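Local coordinates for protein Exo-poly-alpha-D-galacturonosidase (Thermotoga maritima, PDB 3JUR) that probably hydrolyses polygalacturonic acid, the backbone of pectin, from the chain end as a hyperthermoactive glycosidase of the family 28 beta-helix fold, at residues 136-139 with 140-143; 167-170 with 171-175; 231-235 with 236-240; 270-273 with 274-277. All blocks are in the same frame, centred on the assembly; numbering follows the deposited sequence.

Four local contacts illustrate how a beta-helix dresses its regular coils with compact turns. Following the chain from the N terminus, interaction 1 closes a tight turn in the loop after strand 132-134, and interaction 2 ends helix 161-173. Interaction 3 then reverses the chain as it leaves strand 224-233, and interaction 4 forms the short helix 270-276. All four are in series, so none nests within or crosses another, yet they meet in pairs. Trp143 of interaction 1 packs on Gly235, Pro236 and Asn238 of interaction 3, joining two loops next to the coils. Interactions 2 and 4, with centres about 11 Å apart, bring their helices together where Ala171 and Glu172 touch Ala271.

Interaction 1 (136-139 with 140-143); sequences SADN and EHWW
Trp143 lays its indole over the backbone of Asp138, whose CA stands 3.8 Å from the centroid of the six-membered ring in a CH-pi contact. Ala137 CB lies over the ring system too, 3.4 Å from Trp143 NE1, and Asn139 OD1 comes in at the edge of the ring, 3.5 Å from Trp143 CE3. Beside this close packing, the Asp138 carboxylate ties the turn together. With CG held between the backbone N and the carbonyl carbon (chi1 55°), it curls back so that Asp138 OD1 accepts from His141 ND1 at 2.8 Å, on its syn side, and from Glu140 N at 2.9 Å, from above the carboxylate plane. The backbone adds Asp138 N to His141 O. The looser side belongs to Glu140, exposed to solvent, its chain bent back along Asn139. Were Trp143 replaced by an alanine, a gap would be likely to open over Asp138 and Ala137, and Ser211 O would lose the indole N-H that it now accepts. The turn lies in the loop between strand 132-134 and helix 161-173; its Ala137 backbone bonds to Asn210, just beyond strand 207-209, and Trp142 meets Tyr97 and Trp145 edge-to-face.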
loop_
_atom_site.group_PDB
_atom_site.type_symbol
_atom_site.label_atom_id
_atom_site.label_comp_id
_atom_site.label_asym_id
_atom_site.label_seq_id
_atom_site.Cartn_x
_atom_site.Cartn_y
_atom_site.Cartn_z
ATOM N N SER D 136 26.554 40.159 -14.637
ATOM C CA SER D 136 26.605 40.379 -16.088
ATOM C C SER D 136 27.135 39.208 -16.926
ATOM O O SER D 136 27.541 39.404 -18.078
ATOM C CB SER D 136 27.370 41.667 -16.433
ATOM O OG SER D 136 26.755 42.798 -15.845
ATOM N N ALA D 137 27.127 38.004 -16.364
ATOM C CA ALA D 137 27.507 36.818 -17.127
ATOM C C ALA D 137 26.373 36.389 -18.059
ATOM O O ALA D 137 25.194 36.470 -17.707
ATOM C CB ALA D 137 27.893 35.681 -16.202
ATOM N N ASP D 138 26.748 35.942 -19.249
ATOM C CA ASP D 138 25.806 35.433 -20.239
ATOM C C ASP D 138 26.604 34.612 -21.256
ATOM O O ASP D 138 27.763 34.281 -21.001
ATOM C CB ASP D 138 25.020 36.581 -20.906
ATOM C CG ASP D 138 25.920 37.648 -21.515
ATOM O OD1 ASP D 138 27.109 37.368 -21.773
ATOM O OD2 ASP D 138 25.435 38.776 -21.742
ATOM N N ASN D 139 25.997 34.291 -22.396
ATOM C CA ASN D 139 26.664 33.501 -23.433
ATOM C C ASN D 139 27.823 34.216 -24.128
ATOM O O ASN D 139 28.563 33.602 -24.898
ATOM C CB ASN D 139 25.650 33.016 -24.473
ATOM C CG ASN D 139 24.682 31.988 -23.911
ATOM O OD1 ASN D 139 24.814 31.535 -22.768
ATOM N ND2 ASN D 139 23.696 31.618 -24.714
ATOM N N GLU D 140 27.977 35.511 -23.856
ATOM C CA GLU D 140 29.073 36.298 -24.427
ATOM C C GLU D 140 30.117 36.667 -23.368
ATOM O O GLU D 140 31.211 37.122 -23.707
ATOM C CB GLU D 140 28.544 37.574 -25.096
ATOM C CG GLU D 140 27.068 37.529 -25.508
ATOM C CD GLU D 140 26.825 36.800 -26.811
ATOM O OE1 GLU D 140 27.408 37.198 -27.840
ATOM O OE2 GLU D 140 26.023 35.840 -26.806
ATOM N N HIS D 141 29.779 36.470 -22.091
ATOM C CA HIS D 141 30.639 36.903 -20.984
ATOM C C HIS D 141 30.803 35.851 -19.885
ATOM O O HIS D 141 29.812 35.357 -19.322
ATOM C CB HIS D 141 30.139 38.235 -20.408
ATOM C CG HIS D 141 30.000 39.317 -21.436
ATOM N ND1 HIS D 141 28.829 39.536 -22.132
ATOM C CD2 HIS D 141 30.891 40.226 -21.902
ATOM C CE1 HIS D 141 29.001 40.543 -22.972
ATOM N NE2 HIS D 141 30.242 40.979 -22.852
ATOM N N TRP D 142 32.061 35.515 -19.594
ATOM C CA TRP D 142 32.439 34.480 -18.613
ATOM C C TRP D 142 32.054 33.035 -18.980
ATOM O O TRP D 142 32.904 32.142 -18.936
ATOM C CB TRP D 142 31.912 34.802 -17.203
ATOM C CG TRP D 142 32.379 36.112 -16.620
ATOM C CD1 TRP D 142 31.607 37.201 -16.348
ATOM C CD2 TRP D 142 33.714 36.456 -16.219
ATOM N NE1 TRP D 142 32.371 38.205 -15.807
ATOM C CE2 TRP D 142 33.669 37.776 -15.716
ATOM C CE3 TRP D 142 34.944 35.782 -16.243
ATOM C CZ2 TRP D 142 34.807 38.438 -15.235
ATOM C CZ3 TRP D 142 36.076 36.441 -15.765
ATOM C CH2 TRP D 142 35.995 37.757 -15.267
ATOM N N TRP D 143 30.782 32.804 -19.319
ATOM C CA TRP D 143 30.272 31.435 -19.526
ATOM C C TRP D 143 30.949 30.640 -20.654
ATOM O O TRP D 143 31.141 29.429 -20.507
ATOM C CB TRP D 143 28.740 31.405 -19.705
ATOM C CG TRP D 143 27.936 31.796 -18.485
ATOM C CD1 TRP D 143 28.395 31.958 -17.211
ATOM C CD2 TRP D 143 26.523 32.040 -18.433
ATOM N NE1 TRP D 143 27.363 32.306 -16.371
ATOM C CE2 TRP D 143 26.202 32.363 -17.095
ATOM C CE3 TRP D 143 25.495 32.013 -19.390
ATOM C CZ2 TRP D 143 24.896 32.663 -16.687
ATOM C CZ3 TRP D 143 24.197 32.318 -18.987
ATOM C CH2 TRP D 143 23.909 32.635 -17.640
#

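Interaction 2 (167-170 with 171-175); sequences LKEM and AERGT
The C-terminal turn of helix 161-173 is where Met170 meets Gly174 and Thr175, and where the rising backbone ladder gives way to loop. Up to that point the bonds are those of a regular alpha-helix: Ala171 N donates to Leu167 O at 3.1 Å, Glu172 N to Lys168 O at 3.0 Å, and Arg173 N to Glu169 O. Met170 O then receives two backbone donors, Gly174 N and Thr175 N, each at 3.2 Å and approaching from opposite faces of the carbonyl plane. This is a Schellman motif with Gly174, at positive phi (106°), as its C-prime residue; the companion bond from Gly174 N back to Ala171 O is weak. At these angles a CB would press on Arg173 O, so the sharp exit suits a residue without a side chain. The Thr175 hydroxyl reaches the same carbonyl: with OG1 beside its own backbone N (chi1 -52°), it adds a weak bond to Met170 O, and Met170 CB lies 4.0 Å from Thr175 OG1. On another side of the turn, Arg173 bends at chi2 (-91°) and runs back along the helix, bringing Arg173 CG within 3.1 Å of Glu169 O. Its guanidinium ends close to Glu169, but Glu169 OE1 lies 4.3 Å from Arg173 NH2 and well out of the guanidinium plane; the opposite charges probably attract weakly, and no N-H points at the oxygen. Leu167 and Ala171 rest on Ile108 of strand 108-112, Met170 on Phe182.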
loop_
_atom_site.group_PDB
_atom_site.type_symbol
_atom_site.label_atom_id
_atom_site.label_comp_id
_atom_site.label_asym_id
_atom_site.label_seq_id
_atom_site.Cartn_x
_atom_site.Cartn_y
_atom_site.Cartn_z
ATOM N N LEU D 167 46.261 23.175 -12.863
ATOM C CA LEU D 167 46.011 23.466 -11.449
ATOM C C LEU D 167 46.023 22.206 -10.571
ATOM O O LEU D 167 46.591 22.215 -9.475
ATOM C CB LEU D 167 44.693 24.241 -11.279
ATOM C CG LEU D 167 44.252 24.650 -9.867
ATOM C CD1 LEU D 167 45.246 25.603 -9.218
ATOM C CD2 LEU D 167 42.863 25.267 -9.886
ATOM N N LYS D 168 45.399 21.133 -11.055
ATOM C CA LYS D 168 45.371 19.862 -10.322
ATOM C C LYS D 168 46.776 19.282 -10.175
ATOM O O LYS D 168 47.165 18.845 -9.089
ATOM C CB LYS D 168 44.448 18.852 -11.009
ATOM C CG LYS D 168 42.958 19.172 -10.874
ATOM C CD LYS D 168 42.119 18.203 -11.703
ATOM C CE LYS D 168 40.628 18.444 -11.504
ATOM N NZ LYS D 168 39.828 17.847 -12.614
ATOM N N GLU D 169 47.532 19.300 -11.270
ATOM C CA GLU D 169 48.914 18.812 -11.270
ATOM C C GLU D 169 49.818 19.578 -10.305
ATOM O O GLU D 169 50.617 18.971 -9.596
ATOM C CB GLU D 169 49.488 18.811 -12.686
ATOM C CG GLU D 169 49.268 17.490 -13.408
ATOM C CD GLU D 169 49.260 17.623 -14.922
ATOM O OE1 GLU D 169 50.177 18.262 -15.483
ATOM O OE2 GLU D 169 48.331 17.071 -15.554
ATOM N N MET D 170 49.664 20.901 -10.267
ATOM C CA MET D 170 50.397 21.754 -9.327
ATOM C C MET D 170 50.102 21.378 -7.875
ATOM O O MET D 170 51.018 21.257 -7.066
ATOM C CB MET D 170 50.066 23.229 -9.558
ATOM C CG MET D 170 50.677 23.829 -10.807
ATOM S SD MET D 170 49.881 25.394 -11.245
ATOM C CE MET D 170 51.072 26.035 -12.430
ATOM N N ALA D 171 48.824 21.189 -7.553
ATOM C CA ALA D 171 48.422 20.803 -6.204
ATOM C C ALA D 171 49.024 19.452 -5.824
ATOM O O ALA D 171 49.538 19.289 -4.712
ATOM C CB ALA D 171 46.911 20.782 -6.079
ATOM N N GLU D 172 48.984 18.498 -6.756
ATOM C CA GLU D 172 49.616 17.190 -6.554
ATOM C C GLU D 172 51.101 17.279 -6.192
ATOM O O GLU D 172 51.552 16.563 -5.295
ATOM C CB GLU D 172 49.427 16.280 -7.772
ATOM C CG GLU D 172 48.469 15.119 -7.545
ATOM C CD GLU D 172 48.848 14.244 -6.348
ATOM O OE1 GLU D 172 47.986 14.031 -5.468
ATOM O OE2 GLU D 172 50.005 13.780 -6.277
ATOM N N ARG D 173 51.840 18.154 -6.886
ATOM C CA ARG D 173 53.278 18.368 -6.641
ATOM C C ARG D 173 53.531 18.833 -5.216
ATOM O O ARG D 173 54.453 18.365 -4.553
ATOM C CB ARG D 173 53.860 19.440 -7.577
ATOM C CG ARG D 173 53.663 19.237 -9.067
ATOM C CD ARG D 173 54.811 18.466 -9.708
ATOM N NE ARG D 173 54.667 18.374 -11.162
ATOM C CZ ARG D 173 53.740 17.648 -11.793
ATOM N NH1 ARG D 173 52.843 16.939 -11.112
ATOM N NH2 ARG D 173 53.703 17.639 -13.120
ATOM N N GLY D 174 52.701 19.763 -4.759
ATOM C CA GLY D 174 52.941 20.471 -3.515
ATOM C C GLY D 174 53.400 21.887 -3.801
ATOM O O GLY D 174 53.864 22.579 -2.897
ATOM N N THR D 175 53.279 22.308 -5.063
ATOM C CA THR D 175 53.598 23.678 -5.486
ATOM C C THR D 175 52.905 24.678 -4.556
ATOM O O THR D 175 51.682 24.652 -4.433
ATOM C CB THR D 175 53.135 23.953 -6.945
ATOM O OG1 THR D 175 53.643 22.940 -7.821
ATOM C CG2 THR D 175 53.609 25.318 -7.427
#

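Interaction 3 (231-235 with 236-240); sequences ISSTG and PNNDG
A type II beta turn from Gly235 to Asn238 sends the chain back on itself where strand 224-233 of the parallel beta-helix ends, and the Asn238 side chain reaches across to Ser233 and Gly235 to hold the reversal. The sequence Asn237-Asn238-Asp239 matches the Asn-x-Asp segment that lines the active-site cleft in family 28 relatives, which is consistent with a turn bordering that cleft here. Pro236 takes the second position of the turn and Asn237, with positive phi (63°), the third. Asn238 N closes it on Gly235 O at 3.3 Å, coming from above the carbonyl plane.

The side chain of Asn238 adds a second tie. Asn238 CG sits beside its backbone N (chi1 -85°), which carries the amide back over the loop so that Asn238 OD1 accepts from Ser233 OG at 2.6 Å and from Gly235 N at 2.7 Å. The two donors arrive from opposite faces of the amide, each well above its plane, and pin its rotation from both sides. A side chain on Gly235 would probably run into this oxygen and Pro236 CD. At the other end of the amide, Asn238 ND2 bonds to Ser211 O, while Ser233 OG also pairs with Ser211 N; this buried polar cluster is therefore shared with a neighbouring loop. Arg189 bonds to Pro236 O and to Asn237 OD1. Beyond Asn238, the centre of an inverse gamma turn, the returning chain brings Gly240 CA to 4.2 Å from Ile231 CG2.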
loop_
_atom_site.group_PDB
_atom_site.type_symbol
_atom_site.label_atom_id
_atom_site.label_comp_id
_atom_site.label_asym_id
_atom_site.label_seq_id
_atom_site.Cartn_x
_atom_site.Cartn_y
_atom_site.Cartn_z
ATOM N N ILE D 231 18.704 33.672 -5.122
ATOM C CA ILE D 231 19.603 33.331 -6.219
ATOM C C ILE D 231 18.761 32.968 -7.429
ATOM O O ILE D 231 17.879 32.101 -7.352
ATOM C CB ILE D 231 20.507 32.107 -5.897
ATOM C CG1 ILE D 231 21.298 32.302 -4.592
ATOM C CG2 ILE D 231 21.430 31.789 -7.084
ATOM C CD1 ILE D 231 22.337 33.363 -4.651
ATOM N N SER D 232 19.048 33.627 -8.547
ATOM C CA SER D 232 18.404 33.326 -9.814
ATOM C C SER D 232 19.434 33.429 -10.938
ATOM O O SER D 232 19.599 34.485 -11.548
ATOM C CB SER D 232 17.235 34.273 -10.054
ATOM O OG SER D 232 16.624 33.999 -11.295
ATOM N N SER D 233 20.133 32.322 -11.188
ATOM C CA SER D 233 21.208 32.270 -12.175
ATOM C C SER D 233 21.400 30.831 -12.623
ATOM O O SER D 233 21.756 29.966 -11.823
ATOM C CB SER D 233 22.507 32.821 -11.579
ATOM O OG SER D 233 23.422 33.177 -12.594
ATOM N N THR D 234 21.158 30.569 -13.902
ATOM C CA THR D 234 21.090 29.187 -14.387
ATOM C C THR D 234 22.181 28.792 -15.390
ATOM O O THR D 234 22.017 27.835 -16.159
ATOM C CB THR D 234 19.693 28.867 -14.957
ATOM O OG1 THR D 234 19.360 29.820 -15.971
ATOM C CG2 THR D 234 18.638 28.911 -13.844
ATOM N N GLY D 235 23.304 29.510 -15.356
ATOM C CA GLY D 235 24.453 29.200 -16.209
ATOM C C GLY D 235 25.287 28.013 -15.742
ATOM O O GLY D 235 24.943 27.358 -14.756
ATOM N N PRO D 236 26.396 27.725 -16.453
ATOM C CA PRO D 236 27.212 26.557 -16.117
ATOM C C PRO D 236 27.944 26.761 -14.795
ATOM O O PRO D 236 28.588 27.796 -14.589
ATOM C CB PRO D 236 28.201 26.468 -17.282
ATOM C CG PRO D 236 28.307 27.863 -17.790
ATOM C CD PRO D 236 26.959 28.489 -17.584
ATOM N N ASN D 237 27.805 25.793 -13.896
ATOM C CA ASN D 237 28.426 25.858 -12.573
ATOM C C ASN D 237 27.900 27.025 -11.733
ATOM O O ASN D 237 28.613 27.560 -10.881
ATOM C CB ASN D 237 29.960 25.899 -12.692
ATOM C CG ASN D 237 30.507 24.780 -13.559
ATOM O OD1 ASN D 237 31.153 25.027 -14.583
ATOM N ND2 ASN D 237 30.224 23.541 -13.169
ATOM N N ASN D 238 26.648 27.413 -11.980
ATOM C CA ASN D 238 25.982 28.428 -11.167
ATOM C C ASN D 238 25.439 27.834 -9.861
ATOM O O ASN D 238 24.226 27.763 -9.664
ATOM C CB ASN D 238 24.866 29.132 -11.960
ATOM C CG ASN D 238 25.376 30.296 -12.811
ATOM O OD1 ASN D 238 24.591 30.985 -13.467
ATOM N ND2 ASN D 238 26.685 30.529 -12.792
ATOM N N ASP D 239 26.345 27.398 -8.982
ATOM C CA ASP D 239 25.981 26.950 -7.642
ATOM C C ASP D 239 25.436 28.143 -6.862
ATOM O O ASP D 239 25.929 29.265 -7.013
ATOM C CB ASP D 239 27.204 26.404 -6.891
ATOM C CG ASP D 239 27.839 25.178 -7.554
ATOM O OD1 ASP D 239 27.525 24.852 -8.716
ATOM O OD2 ASP D 239 28.679 24.537 -6.887
ATOM N N GLY D 240 24.442 27.905 -6.008
ATOM C CA GLY D 240 23.846 28.975 -5.203
ATOM C C GLY D 240 24.748 29.366 -4.048
ATOM O O GLY D 240 25.316 30.464 -4.024
#

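Interaction 4 (270-273 with 274-277); sequences DADG and RRIG
Arg274 folds its guanidinium back over the peptide joining Asp270 to Ala271, with Asp270 C 3.6 Å from Arg274 CZ and on one face of the flat group. Arg274 lies on the short helix 270-276, which decorates the beta-helix between strands 263-265 and 280-291. The same arginine makes a cation-pi contact with Tyr369. In the backbone, Arg274 N donates to Asp270 O at 3.0 Å and Arg275 N to Ala271 O at 2.8 Å.

A salt bridge spans a neighbouring part of the turn. Arg275 leaves the helix extended, CG anti to the backbone N (chi1 174°), then bends at chi3, so that its guanidinium comes alongside the Asp272 carboxylate with the two planes 50° apart. Arg275 NH2 bonds to Asp272 OD1 at 3.1 Å, with the acceptor near the guanidinium plane but the donor above the carboxylate; a second, weak bond runs from Arg275 NE to the same oxygen. Arg275 NH2 also pairs with Glu109 OE2, Asp272 OD1 with Arg180, and Asp272 OD2 accepts from Glu109 N. With an alanine in place of Asp272, Arg180 and Arg275 would probably lose the carboxylate between them, Arg275 keeping Glu109, and Glu109 N would lose its acceptor. Ile276 crosses the same carboxylate, its CD1 3.9 Å from Asp272 OD2. At the exit, Gly277 N donates to Gly273 O at 3.0 Å.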
loop_
_atom_site.group_PDB
_atom_site.type_symbol
_atom_site.label_atom_id
_atom_site.label_comp_id
_atom_site.label_asym_id
_atom_site.label_seq_id
_atom_site.Cartn_x
_atom_site.Cartn_y
_atom_site.Cartn_z
ATOM N N ASP D 270 41.107 16.788 -3.227
ATOM C CA ASP D 270 42.323 15.972 -3.310
ATOM C C ASP D 270 43.465 16.480 -2.412
ATOM O O ASP D 270 43.211 16.915 -1.285
ATOM C CB ASP D 270 42.751 15.801 -4.780
ATOM C CG ASP D 270 41.639 15.208 -5.657
ATOM O OD1 ASP D 270 40.664 14.636 -5.121
ATOM O OD2 ASP D 270 41.736 15.311 -6.898
ATOM N N ALA D 271 44.703 16.431 -2.903
ATOM C CA ALA D 271 45.873 16.802 -2.101
ATOM C C ALA D 271 45.745 18.156 -1.387
ATOM O O ALA D 271 46.078 18.260 -0.205
ATOM C CB ALA D 271 47.150 16.749 -2.938
ATOM N N ASP D 272 45.249 19.170 -2.096
ATOM C CA ASP D 272 45.091 20.519 -1.534
ATOM C C ASP D 272 44.095 20.529 -0.372
ATOM O O ASP D 272 44.318 21.194 0.642
ATOM C CB ASP D 272 44.644 21.507 -2.613
ATOM C CG ASP D 272 45.220 22.893 -2.414
ATOM O OD1 ASP D 272 46.458 23.030 -2.434
ATOM O OD2 ASP D 272 44.439 23.851 -2.253
ATOM N N GLY D 273 43.004 19.784 -0.533
ATOM C CA GLY D 273 42.003 19.608 0.516
ATOM C C GLY D 273 42.532 18.875 1.738
ATOM O O GLY D 273 42.207 19.238 2.868
ATOM N N ARG D 274 43.348 17.843 1.514
ATOM C CA ARG D 274 43.995 17.115 2.613
ATOM C C ARG D 274 45.066 17.937 3.316
ATOM O O ARG D 274 45.216 17.836 4.532
ATOM C CB ARG D 274 44.611 15.801 2.135
ATOM C CG ARG D 274 43.615 14.709 1.907
ATOM C CD ARG D 274 44.276 13.509 1.267
ATOM N NE ARG D 274 43.485 13.110 0.116
ATOM C CZ ARG D 274 43.915 13.107 -1.141
ATOM N NH1 ARG D 274 45.164 13.428 -1.435
ATOM N NH2 ARG D 274 43.082 12.750 -2.104
ATOM N N ARG D 275 45.820 18.724 2.548
ATOM C CA ARG D 275 46.855 19.611 3.096
ATOM C C ARG D 275 46.258 20.597 4.106
ATOM O O ARG D 275 46.736 20.688 5.240
ATOM C CB ARG D 275 47.595 20.365 1.975
ATOM C CG ARG D 275 48.595 21.438 2.467
ATOM C CD ARG D 275 49.180 22.274 1.324
ATOM N NE ARG D 275 48.161 23.015 0.567
ATOM C CZ ARG D 275 47.786 24.269 0.823
ATOM N NH1 ARG D 275 48.335 24.946 1.823
ATOM N NH2 ARG D 275 46.855 24.852 0.074
ATOM N N ILE D 276 45.217 21.320 3.689
ATOM C CA ILE D 276 44.548 22.302 4.549
ATOM C C ILE D 276 43.831 21.584 5.699
ATOM O O ILE D 276 43.873 22.038 6.844
ATOM C CB ILE D 276 43.601 23.215 3.732
ATOM C CG1 ILE D 276 44.418 24.070 2.756
ATOM C CG2 ILE D 276 42.770 24.122 4.647
ATOM C CD1 ILE D 276 43.651 24.537 1.542
ATOM N N GLY D 277 43.201 20.454 5.380
ATOM C CA GLY D 277 42.601 19.560 6.373
ATOM C C GLY D 277 41.576 20.183 7.308
ATOM O O GLY D 277 41.542 19.853 8.490
#